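Local coordinates for protein polyphosphate kinase (Porphyromonas gingivalis, PDB 2O8R) that probably catalyses the reversible transfer of the terminal phosphate of ATP to a growing chain of inorganic polyphosphate, at residues A[34-39]-A[309-314]; A[231-236]-A[266-271]; A[609-614]-A[631-636]. The protein carries 3 engineered substitutions. One frame throughout, in Å; residues are numbered along the deposited sequence.

Contact 1: A[34-39]-A[309-314]; sequences PVYDRI and LPNPFA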
ATOM      1  N   PRO A  34      21.574 -18.185 -12.006  1.00 55.50           N
ATOM      2  CA  PRO A  34      20.255 -18.299 -12.624  1.00 52.32           C
ATOM      3  C   PRO A  34      19.806 -16.947 -13.115  1.00 47.10           C
ATOM      4  O   PRO A  34      19.945 -15.979 -12.366  1.00 55.57           O
ATOM      5  CB  PRO A  34      19.382 -18.752 -11.460  1.00 44.21           C
ATOM      6  CG  PRO A  34      20.296 -19.521 -10.613  1.00 42.06           C
ATOM      7  CD  PRO A  34      21.597 -18.807 -10.672  1.00 35.34           C
ATOM      8  N   VAL A  35      19.287 -16.873 -14.350  1.00 44.88           N
ATOM      9  CA  VAL A  35      19.049 -15.560 -15.008  1.00 51.53           C
ATOM     10  C   VAL A  35      18.346 -14.538 -14.151  1.00 59.53           C
ATOM     11  O   VAL A  35      18.769 -13.385 -14.107  1.00 57.22           O
ATOM     12  CB  VAL A  35      18.202 -15.596 -16.307  1.00 54.41           C
ATOM     13  CG1 VAL A  35      19.060 -15.334 -17.504  1.00 43.68           C
ATOM     14  CG2 VAL A  35      17.312 -16.853 -16.424  1.00 52.32           C
ATOM     15  N   TYR A  36      17.264 -14.951 -13.488  1.00 44.86           N
ATOM     16  CA  TYR A  36      16.474 -13.989 -12.756  1.00 44.79           C
ATOM     17  C   TYR A  36      17.241 -13.367 -11.598  1.00 49.32           C
ATOM     18  O   TYR A  36      16.994 -12.221 -11.238  1.00 54.85           O
ATOM     19  CB  TYR A  36      15.089 -14.541 -12.395  1.00 31.37           C
ATOM     20  CG  TYR A  36      14.158 -14.436 -13.588  1.00 50.51           C
ATOM     21  CD1 TYR A  36      14.066 -15.463 -14.532  1.00 35.58           C
ATOM     22  CD2 TYR A  36      13.407 -13.282 -13.801  1.00 34.44           C
ATOM     23  CE1 TYR A  36      13.233 -15.344 -15.637  1.00 40.54           C
ATOM     24  CE2 TYR A  36      12.572 -13.160 -14.890  1.00 49.49           C
ATOM     25  CZ  TYR A  36      12.496 -14.183 -15.806  1.00 53.55           C
ATOM     26  OH  TYR A  36      11.671 -14.028 -16.883  1.00 57.14           O
ATOM     27  N   ASP A  37      18.228 -14.097 -11.076  1.00 47.28           N
ATOM     28  CA  ASP A  37      19.151 -13.533 -10.091  1.00 54.66           C
ATOM     29  C   ASP A  37      19.893 -12.350 -10.673  1.00 45.95           C
ATOM     30  O   ASP A  37      20.018 -11.317 -10.022  1.00 49.37           O
ATOM     31  CB  ASP A  37      20.166 -14.569  -9.604  1.00 37.73           C
ATOM     32  CG  ASP A  37      19.519 -15.720  -8.870  1.00 64.70           C
ATOM     33  OD1 ASP A  37      18.277 -15.716  -8.667  1.00 68.54           O
ATOM     34  OD2 ASP A  37      20.272 -16.635  -8.494  1.00 73.23           O
ATOM     35  N   ARG A  38      20.374 -12.511 -11.901  1.00 30.26           N
ATOM     36  CA  ARG A  38      21.124 -11.467 -12.574  1.00 45.52           C
ATOM     37  C   ARG A  38      20.233 -10.284 -12.930  1.00 51.17           C
ATOM     38  O   ARG A  38      20.604  -9.129 -12.701  1.00 66.40           O
ATOM     39  CB  ARG A  38      21.798 -12.027 -13.818  1.00 55.83           C
ATOM     40  CG  ARG A  38      22.734 -13.172 -13.509  1.00 47.76           C
ATOM     41  CD  ARG A  38      23.420 -13.619 -14.759  1.00 56.77           C
ATOM     42  NE  ARG A  38      22.915 -14.891 -15.247  1.00 54.37           N
ATOM     43  CZ  ARG A  38      23.152 -15.367 -16.464  1.00 53.33           C
ATOM     44  NH1 ARG A  38      23.872 -14.667 -17.331  1.00 61.79           N
ATOM     45  NH2 ARG A  38      22.647 -16.534 -16.825  1.00 63.12           N
ATOM     46  N   ILE A  39      19.055 -10.578 -13.470  1.00 39.43           N
ATOM     47  CA  ILE A  39      18.062  -9.556 -13.806  1.00 42.37           C
ATOM     48  C   ILE A  39      17.711  -8.657 -12.610  1.00 47.64           C
ATOM     49  O   ILE A  39      17.647  -7.418 -12.750  1.00 31.65           O
ATOM     50  CB  ILE A  39      16.780 -10.200 -14.376  1.00 50.67           C
ATOM     51  CG1 ILE A  39      17.080 -10.837 -15.743  1.00 47.26           C
ATOM     52  CG2 ILE A  39      15.638  -9.171 -14.448  1.00 25.89           C
ATOM     53  CD1 ILE A  39      15.858 -11.117 -16.589  1.00 46.77           C
ATOM     54  N   LEU A 309       9.856  -7.903 -14.387  1.00 51.56           N
ATOM     55  CA  LEU A 309       9.771  -8.854 -15.482  1.00 45.56           C
ATOM     56  C   LEU A 309       9.366 -10.181 -14.892  1.00 43.88           C
ATOM     57  O   LEU A 309      10.038 -10.694 -14.009  1.00 54.14           O
ATOM     58  CB  LEU A 309      11.104  -9.004 -16.197  1.00 52.62           C
ATOM     59  CG  LEU A 309      11.035  -9.888 -17.441  1.00 60.85           C
ATOM     60  CD1 LEU A 309      10.112  -9.249 -18.485  1.00 44.78           C
ATOM     61  CD2 LEU A 309      12.432 -10.133 -18.006  1.00 41.16           C
ATOM     62  N   PRO A 310       8.236 -10.718 -15.347  1.00 46.82           N
ATOM     63  CA  PRO A 310       7.752 -11.975 -14.805  1.00 46.50           C
ATOM     64  C   PRO A 310       8.650 -13.137 -15.178  1.00 49.46           C
ATOM     65  O   PRO A 310       9.190 -13.150 -16.281  1.00 53.54           O
ATOM     66  CB  PRO A 310       6.387 -12.148 -15.482  1.00 44.27           C
ATOM     67  CG  PRO A 310       6.045 -10.825 -16.055  1.00 30.10           C
ATOM     68  CD  PRO A 310       7.336 -10.174 -16.374  1.00 51.35           C
ATOM     69  N   ASN A 311       8.826 -14.076 -14.250  1.00 45.47           N
ATOM     70  CA  ASN A 311       9.403 -15.379 -14.548  1.00 39.17           C
ATOM     71  C   ASN A 311       8.284 -16.407 -14.617  1.00 49.78           C
ATOM     72  O   ASN A 311       7.872 -16.933 -13.581  1.00 50.07           O
ATOM     73  CB  ASN A 311      10.399 -15.782 -13.464  1.00 26.81           C
ATOM     74  CG  ASN A 311      10.939 -17.206 -13.636  1.00 49.79           C
ATOM     75  OD1 ASN A 311      10.660 -17.903 -14.619  1.00 61.25           O
ATOM     76  ND2 ASN A 311      11.730 -17.638 -12.669  1.00 62.52           N
ATOM     77  N   PRO A 312       7.811 -16.723 -15.839  1.00 49.71           N
ATOM     78  CA  PRO A 312       6.754 -17.700 -16.041  1.00 43.10           C
ATOM     79  C   PRO A 312       7.173 -19.141 -15.751  1.00 55.56           C
ATOM     80  O   PRO A 312       6.373 -20.048 -15.946  1.00 59.36           O
ATOM     81  CB  PRO A 312       6.436 -17.559 -17.523  1.00 43.16           C
ATOM     82  CG  PRO A 312       7.701 -17.132 -18.116  1.00 53.07           C
ATOM     83  CD  PRO A 312       8.276 -16.177 -17.123  1.00 59.82           C
ATOM     84  N   PHE A 313       8.402 -19.364 -15.298  1.00 50.70           N
ATOM     85  CA  PHE A 313       8.788 -20.702 -14.874  1.00 53.23           C
ATOM     86  C   PHE A 313       8.916 -20.811 -13.371  1.00 64.16           C
ATOM     87  O   PHE A 313       9.890 -21.337 -12.853  1.00 55.59           O
ATOM     88  CB  PHE A 313      10.026 -21.171 -15.612  1.00 47.12           C
ATOM     89  CG  PHE A 313       9.788 -21.341 -17.068  1.00 49.47           C
ATOM     90  CD1 PHE A 313       8.964 -22.355 -17.525  1.00 53.08           C
ATOM     91  CD2 PHE A 313      10.325 -20.458 -17.981  1.00 59.64           C
ATOM     92  CE1 PHE A 313       8.709 -22.508 -18.865  1.00 33.12           C
ATOM     93  CE2 PHE A 313      10.078 -20.608 -19.329  1.00 39.45           C
ATOM     94  CZ  PHE A 313       9.267 -21.631 -19.771  1.00 54.53           C
ATOM     95  N   ALA A 314       7.878 -20.326 -12.698  1.00 81.02           N
ATOM     96  CA  ALA A 314       7.738 -20.352 -11.248  1.00 77.17           C
ATOM     97  C   ALA A 314       9.077 -20.406 -10.529  1.00 79.80           C
ATOM     98  O   ALA A 314       9.828 -19.438 -10.660  1.00 77.19           O
ATOM     99  CB  ALA A 314       6.761 -21.437 -10.800  1.00 75.96           C
TER

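Contact 2: A[231-236]-A[266-271]; sequences SIKVSR and PTRFMY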
ATOM      1  N   SER A 231      12.775   7.478 -26.197  1.00 58.81           N
ATOM      2  CA  SER A 231      12.445   7.378 -24.782  1.00 56.80           C
ATOM      3  C   SER A 231      13.306   8.364 -24.038  1.00 62.64           C
ATOM      4  O   SER A 231      14.508   8.474 -24.298  1.00 54.31           O
ATOM      5  CB  SER A 231      12.703   5.970 -24.238  1.00 58.89           C
ATOM      6  OG  SER A 231      11.968   4.999 -24.957  1.00 81.80           O
ATOM      7  N   ILE A 232      12.682   9.092 -23.124  1.00 55.18           N
ATOM      8  CA  ILE A 232      13.401   9.991 -22.248  1.00 57.42           C
ATOM      9  C   ILE A 232      13.037   9.733 -20.792  1.00 56.98           C
ATOM     10  O   ILE A 232      12.018   9.111 -20.496  1.00 67.86           O
ATOM     11  CB  ILE A 232      13.138  11.466 -22.595  1.00 65.68           C
ATOM     12  CG1 ILE A 232      11.631  11.754 -22.626  1.00 60.50           C
ATOM     13  CG2 ILE A 232      13.821  11.828 -23.913  1.00 64.78           C
ATOM     14  CD1 ILE A 232      11.283  13.222 -22.657  1.00 48.28           C
ATOM     15  N   LYS A 233      13.889  10.224 -19.899  1.00 61.93           N
ATOM     16  CA  LYS A 233      13.733  10.088 -18.459  1.00 62.38           C
ATOM     17  C   LYS A 233      14.480  11.245 -17.807  1.00 64.96           C
ATOM     18  O   LYS A 233      15.591  11.587 -18.219  1.00 63.12           O
ATOM     19  CB  LYS A 233      14.327   8.754 -18.013  1.00 68.12           C
ATOM     20  CG  LYS A 233      14.533   8.573 -16.512  1.00 74.32           C
ATOM     21  CD  LYS A 233      15.242   7.249 -16.242  1.00 73.05           C
ATOM     22  CE  LYS A 233      15.863   7.202 -14.861  1.00 84.36           C
ATOM     23  NZ  LYS A 233      14.844   7.076 -13.788  1.00 95.21           N
ATOM     24  N   VAL A 234      13.874  11.860 -16.803  1.00 61.29           N
ATOM     25  CA  VAL A 234      14.566  12.884 -16.037  1.00 63.03           C
ATOM     26  C   VAL A 234      14.573  12.476 -14.576  1.00 67.18           C
ATOM     27  O   VAL A 234      13.563  12.016 -14.068  1.00 86.72           O
ATOM     28  CB  VAL A 234      13.931  14.297 -16.252  1.00 65.75           C
ATOM     29  CG1 VAL A 234      12.428  14.257 -16.114  1.00 59.83           C
ATOM     30  CG2 VAL A 234      14.523  15.330 -15.312  1.00 68.11           C
ATOM     31  N   SER A 235      15.725  12.581 -13.918  1.00 75.06           N
ATOM     32  CA  SER A 235      15.764  12.513 -12.455  1.00 65.79           C
ATOM     33  C   SER A 235      15.863  13.939 -11.963  1.00 67.43           C
ATOM     34  O   SER A 235      16.613  14.732 -12.535  1.00 82.99           O
ATOM     35  CB  SER A 235      16.977  11.731 -11.951  1.00 59.85           C
ATOM     36  OG  SER A 235      17.166  10.517 -12.653  1.00 57.21           O
ATOM     37  N   ARG A 236      15.113  14.278 -10.921  1.00 71.26           N
ATOM     38  CA  ARG A 236      15.277  15.589 -10.281  1.00 77.89           C
ATOM     39  C   ARG A 236      15.272  15.514  -8.754  1.00 85.46           C
ATOM     40  O   ARG A 236      14.885  14.487  -8.187  1.00 74.92           O
ATOM     41  CB  ARG A 236      14.253  16.605 -10.798  1.00 75.91           C
ATOM     42  CG  ARG A 236      12.812  16.144 -10.810  1.00 87.48           C
ATOM     43  CD  ARG A 236      11.933  17.239 -11.371  1.00 81.49           C
ATOM     44  NE  ARG A 236      12.415  17.688 -12.670  1.00 69.67           N
ATOM     45  CZ  ARG A 236      11.669  17.718 -13.767  1.00 86.68           C
ATOM     46  NH1 ARG A 236      10.406  17.345 -13.708  1.00 82.88           N
ATOM     47  NH2 ARG A 236      12.176  18.135 -14.917  1.00 82.10           N
ATOM     48  N   PRO A 266      16.741  19.298 -12.060  1.00 84.94           N
ATOM     49  CA  PRO A 266      17.009  18.137 -12.910  1.00 90.85           C
ATOM     50  C   PRO A 266      18.456  17.681 -12.787  1.00 92.41           C
ATOM     51  O   PRO A 266      19.319  18.232 -13.468  1.00106.54           O
ATOM     52  CB  PRO A 266      16.750  18.666 -14.330  1.00 72.77           C
ATOM     53  CG  PRO A 266      15.829  19.808 -14.146  1.00 85.25           C
ATOM     54  CD  PRO A 266      16.171  20.426 -12.816  1.00 86.86           C
ATOM     55  N   THR A 267      18.720  16.688 -11.935  1.00 86.91           N
ATOM     56  CA  THR A 267      20.083  16.151 -11.753  1.00 87.76           C
ATOM     57  C   THR A 267      20.543  15.355 -12.970  1.00 87.25           C
ATOM     58  O   THR A 267      21.738  15.284 -13.281  1.00 68.02           O
ATOM     59  CB  THR A 267      20.193  15.191 -10.550  1.00 78.55           C
ATOM     60  OG1 THR A 267      19.768  13.885 -10.954  1.00 67.94           O
ATOM     61  CG2 THR A 267      19.358  15.666  -9.373  1.00 74.88           C
ATOM     62  N   ARG A 268      19.577  14.743 -13.641  1.00 86.81           N
ATOM     63  CA  ARG A 268      19.843  13.897 -14.784  1.00 84.04           C
ATOM     64  C   ARG A 268      18.762  14.130 -15.836  1.00 79.35           C
ATOM     65  O   ARG A 268      17.596  14.352 -15.496  1.00 85.37           O
ATOM     66  CB  ARG A 268      19.845  12.434 -14.327  1.00 90.01           C
ATOM     67  CG  ARG A 268      20.359  11.436 -15.335  1.00 83.91           C
ATOM     68  CD  ARG A 268      20.826  10.154 -14.660  1.00 95.44           C
ATOM     69  NE  ARG A 268      19.734   9.355 -14.111  1.00 92.00           N
ATOM     70  CZ  ARG A 268      19.899   8.166 -13.536  1.00 80.48           C
ATOM     71  NH1 ARG A 268      21.111   7.644 -13.426  1.00 92.69           N
ATOM     72  NH2 ARG A 268      18.857   7.495 -13.070  1.00 68.94           N
ATOM     73  N   PHE A 269      19.161  14.122 -17.104  1.00 65.02           N
ATOM     74  CA  PHE A 269      18.211  13.979 -18.204  1.00 71.53           C
ATOM     75  C   PHE A 269      18.754  12.956 -19.190  1.00 70.67           C
ATOM     76  O   PHE A 269      19.698  13.219 -19.923  1.00 86.17           O
ATOM     77  CB  PHE A 269      17.914  15.309 -18.897  1.00 71.93           C
ATOM     78  CG  PHE A 269      16.864  15.203 -19.973  1.00 81.11           C
ATOM     79  CD1 PHE A 269      15.524  15.373 -19.665  1.00 79.67           C
ATOM     80  CD2 PHE A 269      17.216  14.913 -21.292  1.00 71.58           C
ATOM     81  CE1 PHE A 269      14.552  15.263 -20.652  1.00 83.98           C
ATOM     82  CE2 PHE A 269      16.258  14.803 -22.278  1.00 72.97           C
ATOM     83  CZ  PHE A 269      14.919  14.974 -21.960  1.00 78.69           C
HETATM   84  N   MSE A 270      18.138  11.787 -19.206  1.00 78.74           N
HETATM   85  CA  MSE A 270      18.674  10.638 -19.908  1.00 83.43           C
HETATM   86  C   MSE A 270      17.790  10.326 -21.104  1.00 72.80           C
HETATM   87  O   MSE A 270      16.565  10.404 -21.009  1.00 61.53           O
HETATM   88  CB  MSE A 270      18.709   9.468 -18.933  1.00 94.82           C
HETATM   89  CG  MSE A 270      19.285   8.170 -19.439  1.00113.36           C
HETATM   90 SE   MSE A 270      18.856   6.867 -18.067  1.00117.14          SE
HETATM   91  CE  MSE A 270      19.342   5.191 -18.949  1.00111.44           C
ATOM     92  N   TYR A 271      18.403   9.986 -22.231  1.00 63.37           N
ATOM     93  CA  TYR A 271      17.638   9.757 -23.454  1.00 73.17           C
ATOM     94  C   TYR A 271      18.317   8.764 -24.372  1.00 79.17           C
ATOM     95  O   TYR A 271      19.536   8.598 -24.328  1.00 77.89           O
ATOM     96  CB  TYR A 271      17.397  11.070 -24.205  1.00 80.93           C
ATOM     97  CG  TYR A 271      18.663  11.777 -24.624  1.00 86.84           C
ATOM     98  CD1 TYR A 271      19.207  11.575 -25.886  1.00 80.34           C
ATOM     99  CD2 TYR A 271      19.315  12.653 -23.759  1.00 92.79           C
ATOM    100  CE1 TYR A 271      20.363  12.217 -26.279  1.00 99.63           C
ATOM    101  CE2 TYR A 271      20.480  13.298 -24.137  1.00105.26           C
ATOM    102  CZ  TYR A 271      21.001  13.077 -25.399  1.00104.43           C
ATOM    103  OH  TYR A 271      22.157  13.717 -25.788  1.00100.47           O
TER

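Contact 3: A[609-614]-A[631-636]; sequences EEVFIS and CPVLDP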
ATOM      1  N   GLU A 609      39.596 -12.624  23.118  1.00 56.90           N
ATOM      2  CA  GLU A 609      38.912 -11.913  22.036  0.50 61.74           C
ATOM      3  C   GLU A 609      37.647 -11.199  22.506  1.00 62.52           C
ATOM      4  O   GLU A 609      36.935 -11.695  23.377  1.00 79.88           O
ATOM      5  CB  GLU A 609      38.589 -12.873  20.883  0.50 51.73           C
ATOM      6  CG  GLU A 609      39.545 -14.067  20.774  0.50 58.75           C
ATOM      7  CD  GLU A 609      39.996 -14.359  19.347  0.50 67.96           C
ATOM      8  OE1 GLU A 609      40.134 -15.552  19.004  0.50 56.93           O
ATOM      9  OE2 GLU A 609      40.230 -13.402  18.572  0.50 61.73           O
ATOM     10  N   GLU A 610      37.381 -10.030  21.933  1.00 60.32           N
ATOM     11  CA  GLU A 610      36.157  -9.281  22.238  1.00 60.04           C
ATOM     12  C   GLU A 610      35.391  -9.021  20.957  1.00 60.46           C
ATOM     13  O   GLU A 610      35.953  -8.548  19.966  1.00 64.31           O
ATOM     14  CB  GLU A 610      36.470  -7.970  22.958  1.00 47.62           C
ATOM     15  CG  GLU A 610      37.085  -8.195  24.336  1.00 56.89           C
ATOM     16  CD  GLU A 610      37.381  -6.917  25.097  1.00 55.07           C
ATOM     17  OE1 GLU A 610      36.852  -5.846  24.739  1.00 61.61           O
ATOM     18  OE2 GLU A 610      38.151  -6.986  26.077  1.00 70.38           O
ATOM     19  N   VAL A 611      34.110  -9.361  20.965  1.00 51.62           N
ATOM     20  CA  VAL A 611      33.294  -9.184  19.777  1.00 53.84           C
ATOM     21  C   VAL A 611      32.149  -8.217  20.027  1.00 59.64           C
ATOM     22  O   VAL A 611      31.410  -8.352  21.007  1.00 57.65           O
ATOM     23  CB  VAL A 611      32.758 -10.519  19.259  1.00 56.20           C
ATOM     24  CG1 VAL A 611      31.883 -10.308  18.030  1.00 49.84           C
ATOM     25  CG2 VAL A 611      33.916 -11.455  18.946  1.00 56.50           C
ATOM     26  N   PHE A 612      32.013  -7.231  19.142  1.00 61.12           N
ATOM     27  CA  PHE A 612      30.897  -6.301  19.234  1.00 57.74           C
ATOM     28  C   PHE A 612      29.947  -6.413  18.059  1.00 59.62           C
ATOM     29  O   PHE A 612      30.358  -6.671  16.928  1.00 64.90           O
ATOM     30  CB  PHE A 612      31.391  -4.872  19.354  1.00 52.37           C
ATOM     31  CG  PHE A 612      32.122  -4.591  20.625  1.00 66.25           C
ATOM     32  CD1 PHE A 612      31.448  -4.089  21.729  1.00 72.09           C
ATOM     33  CD2 PHE A 612      33.487  -4.823  20.718  1.00 53.81           C
ATOM     34  CE1 PHE A 612      32.122  -3.823  22.907  1.00 37.68           C
ATOM     35  CE2 PHE A 612      34.165  -4.566  21.886  1.00 47.86           C
ATOM     36  CZ  PHE A 612      33.482  -4.063  22.981  1.00 56.64           C
ATOM     37  N   ILE A 613      28.668  -6.218  18.359  1.00 58.20           N
ATOM     38  CA  ILE A 613      27.596  -6.144  17.379  1.00 51.78           C
ATOM     39  C   ILE A 613      27.130  -4.690  17.355  1.00 57.33           C
ATOM     40  O   ILE A 613      26.836  -4.124  18.421  1.00 47.85           O
ATOM     41  CB  ILE A 613      26.445  -7.098  17.800  1.00 57.93           C
ATOM     42  CG1 ILE A 613      26.683  -8.483  17.221  1.00 53.51           C
ATOM     43  CG2 ILE A 613      25.064  -6.607  17.375  1.00 41.31           C
ATOM     44  CD1 ILE A 613      25.736  -9.507  17.778  1.00 87.75           C
ATOM     45  N   SER A 614      27.088  -4.069  16.169  1.00 43.00           N
ATOM     46  CA  SER A 614      26.694  -2.653  16.115  1.00 47.72           C
ATOM     47  C   SER A 614      25.551  -2.251  15.199  1.00 47.68           C
ATOM     48  O   SER A 614      25.215  -2.939  14.237  1.00 60.42           O
ATOM     49  CB  SER A 614      27.894  -1.757  15.819  1.00 48.94           C
ATOM     50  OG  SER A 614      27.547  -0.403  16.080  1.00 42.62           O
ATOM     51  N   CYS A 631      27.305  -3.414  21.129  1.00 66.12           N
ATOM     52  CA  CYS A 631      27.175  -4.304  22.262  1.00 46.93           C
ATOM     53  C   CYS A 631      28.199  -5.435  22.230  1.00 61.82           C
ATOM     54  O   CYS A 631      28.391  -6.067  21.188  1.00 57.45           O
ATOM     55  CB  CYS A 631      25.787  -4.894  22.267  1.00 52.19           C
ATOM     56  SG  CYS A 631      25.337  -5.575  23.826  1.00 63.95           S
ATOM     57  N   PRO A 632      28.883  -5.668  23.370  1.00 57.02           N
ATOM     58  CA  PRO A 632      29.745  -6.819  23.586  1.00 53.35           C
ATOM     59  C   PRO A 632      28.953  -8.105  23.592  1.00 62.30           C
ATOM     60  O   PRO A 632      27.863  -8.165  24.169  1.00 62.82           O
ATOM     61  CB  PRO A 632      30.295  -6.585  24.994  1.00 50.35           C
ATOM     62  CG  PRO A 632      29.324  -5.704  25.633  1.00 46.63           C
ATOM     63  CD  PRO A 632      28.893  -4.781  24.540  1.00 42.87           C
ATOM     64  N   VAL A 633      29.502  -9.119  22.940  1.00 44.64           N
ATOM     65  CA  VAL A 633      28.958 -10.447  22.996  1.00 49.24           C
ATOM     66  C   VAL A 633      29.701 -11.126  24.145  1.00 62.19           C
ATOM     67  O   VAL A 633      30.869 -11.476  24.006  1.00 68.95           O
ATOM     68  CB  VAL A 633      29.218 -11.156  21.675  1.00 46.54           C
ATOM     69  CG1 VAL A 633      28.620 -12.558  21.670  1.00 50.73           C
ATOM     70  CG2 VAL A 633      28.664 -10.330  20.541  1.00 63.00           C
ATOM     71  N   LEU A 634      29.040 -11.276  25.290  1.00 58.62           N
ATOM     72  CA  LEU A 634      29.704 -11.803  26.497  1.00 61.14           C
ATOM     73  C   LEU A 634      29.865 -13.321  26.553  1.00 63.02           C
ATOM     74  O   LEU A 634      30.888 -13.829  27.014  1.00 72.31           O
ATOM     75  CB  LEU A 634      28.993 -11.320  27.758  1.00 37.37           C
ATOM     76  CG  LEU A 634      28.998  -9.794  27.832  1.00 39.25           C
ATOM     77  CD1 LEU A 634      28.335  -9.341  29.090  1.00 36.54           C
ATOM     78  CD2 LEU A 634      30.418  -9.226  27.731  1.00 33.18           C
ATOM     79  N   ASP A 635      28.854 -14.038  26.083  1.00 63.56           N
ATOM     80  CA  ASP A 635      28.894 -15.487  26.055  1.00 58.33           C
ATOM     81  C   ASP A 635      29.946 -16.013  25.078  1.00 59.97           C
ATOM     82  O   ASP A 635      29.913 -15.705  23.884  1.00 59.28           O
ATOM     83  CB  ASP A 635      27.520 -16.035  25.704  1.00 60.26           C
ATOM     84  CG  ASP A 635      27.447 -17.530  25.826  1.00 64.58           C
ATOM     85  OD1 ASP A 635      28.182 -18.228  25.090  1.00 69.09           O
ATOM     86  OD2 ASP A 635      26.638 -18.007  26.650  1.00 87.86           O
ATOM     87  N   PRO A 636      30.875 -16.834  25.589  1.00 70.30           N
ATOM     88  CA  PRO A 636      32.011 -17.342  24.832  1.00 57.46           C
ATOM     89  C   PRO A 636      31.624 -18.156  23.606  1.00 58.27           C
ATOM     90  O   PRO A 636      32.207 -17.946  22.540  1.00 58.84           O
ATOM     91  CB  PRO A 636      32.741 -18.213  25.855  1.00 47.37           C
ATOM     92  CG  PRO A 636      32.333 -17.645  27.160  1.00 42.66           C
ATOM     93  CD  PRO A 636      30.898 -17.332  26.973  1.00 65.50           C
TER

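Contact 1: A[34-39]-A[309-314]
Y36, on the first turn of helix 35-63, faces N311 and the backbone leading up to it, and its ring makes most of the contact with 309-314. From CB, which is directed toward the other segment, the side chain runs out beneath the amide of N311. Y36 CG lies 4.0 Å from N311 CB, and Y36 CD1, along one side of the ring, is 3.7 Å from N311 CG. N311 CB itself sits over the middle of the face, 3.5 Å from the centroid of the Y36 ring, as a CH-pi contact. With CG anti to the backbone N (chi1 174°), N311 lays its amide flat on the tyrosine, the two planes only 4° apart. At the ring's rim, CE2 of Y36 meets L309 O at 3.6 Å, near the plane. The tip ends in a weak hydrogen bond, Y36 OH giving to P310 O over 2.7 Å. Tyrosine suits this place because it combines a broad apolar face with a hydroxyl for a backbone carbonyl. The opposite face carries I39 CD1 from the next turn, off centre; the same methyl is 3.8 Å from L309 CD2.

Asparagine suits position 311, since both ends of its amide are used. N311 OD1 accepts from F313 N at 2.8 Å, while N311 ND2 gives to R316 O, and together these should fix the rotation of the stacked group. L110 of helix 83-112 also touches Y36. The bond from F313 N back to N311 OD1 defines an Asx turn, here stacked against the start of a helix in the N-terminal domain.

Contact 2: A[231-236]-A[266-271]
K233, S235 and R268 are among the residues with most surface buried in this contact, and all three project from the same face of an antiparallel strand pair. K233 and M270, a selenomethionine here, form a hydrogen-bonded pair: M270 N gives to K233 O at 2.7 Å, and K233 N returns a bond to M270 O. S235 and R268 are the next such pair, with S235 N bound to R268 O at 3.0 Å. T267 faces S235 as well, which makes a classic beta bulge at this end of the ladder.

The lysine leaves the strand with CG anti to the backbone N (chi1 167°), stays extended through its methylenes and bends only at the last torsion. This carries K233 CE to 3.5 Å from R268 NH2. R268, bent at its third torsion, gives a hydrogen bond from NE to S235 OG over 3.2 Å, with the hydroxyl tilted out of the guanidinium plane. Serine is short enough to fit beneath this longer chain.

The two cations and the hydroxyl converge on E50 of helix 35-63: E50 OE1 makes salt bridges with K233 NZ and R268 NH2, and E50 OE2 is hydrogen-bonded to S235 OG. Y53 adds a cation-pi contact with R268.

The other face is largely apolar. F269 CZ is 3.9 Å from I232 CG2, and F269 CD1 is 3.9 Å from V234 CB. Beta-branched I232 and V234 suit the extended backbone and offer hydrocarbon to the ring; helix 277-283 covers this side through I283 and L280. A carboxylate shared by a lysine and an arginine implies that their like charges are compensated, probably keeping all three groups ionised, and that the polar face of the middle domain's sheet is tied to helix 35-63 of the N-terminal domain.

Contact 3: A[609-614]-A[631-636]
V633 places CG2 anti to its carbonyl carbon, beside the backbone N, while V611 sends CG1 anti to its own N (chi1 179°), and these rotamers bring V633 CG2 and V611 CG1 together at 4.1 Å. The valines lie side by side and point the same way. I613 joins them from the same side of the strand, its CD1 also 4.1 Å from V633 CG2, so that this methyl touches both V611 and I613. Branched residues suit this surface, which is further covered by I642 of helix 636-651.

On the reverse side F612 crosses the ring of P632, with F612 CE1 3.7 Å from P632 CD. F612 and P632 form a non-hydrogen-bonded antiparallel pair, a position where proline costs this ladder nothing: its missing N-H would not have faced 609-614.

Backbone bonds secure the register. I613 and C631 are a hydrogen-bonded pair, with I613 N giving to C631 O at 2.8 Å and C631 N giving to I613 O at 2.8 Å. One step further, V633 N gives to V611 O at 2.8 Å. Beyond V633 the chain turns into helix 636-651, where D635 is the N-cap and its OD1 accepts from L638 N; V633 O is taken by R639 NH1.

With no side-chain polar bond between the segments, the chemistry implies a strand pair whose register is set by main-chain bonds and whose side-chain contacts on both faces are hydrocarbon, within the phospholipase-D-like second C-terminal domain.

Contacts 1 and 2 both involve helix 35-63: contact 1 includes its start, and contact 2 meets it further along through E50 and Y53, their centres 28 Å apart. Both segments of contact 2 fall between the two halves of contact 1 in sequence, so the chain passes through the six-stranded sheet of the middle domain before 309-314 returns to the N-terminal helices. Contact 3 comes later, in the nine-stranded sheet of C-terminal domain 2, about 40 Å from contact 1 and 47 Å from contact 2 between centres. Helix 35-63 thus meets the segment that follows the middle-domain sheet in the chain and, further along, the sheet itself, while contact 3 is internal to a separate domain.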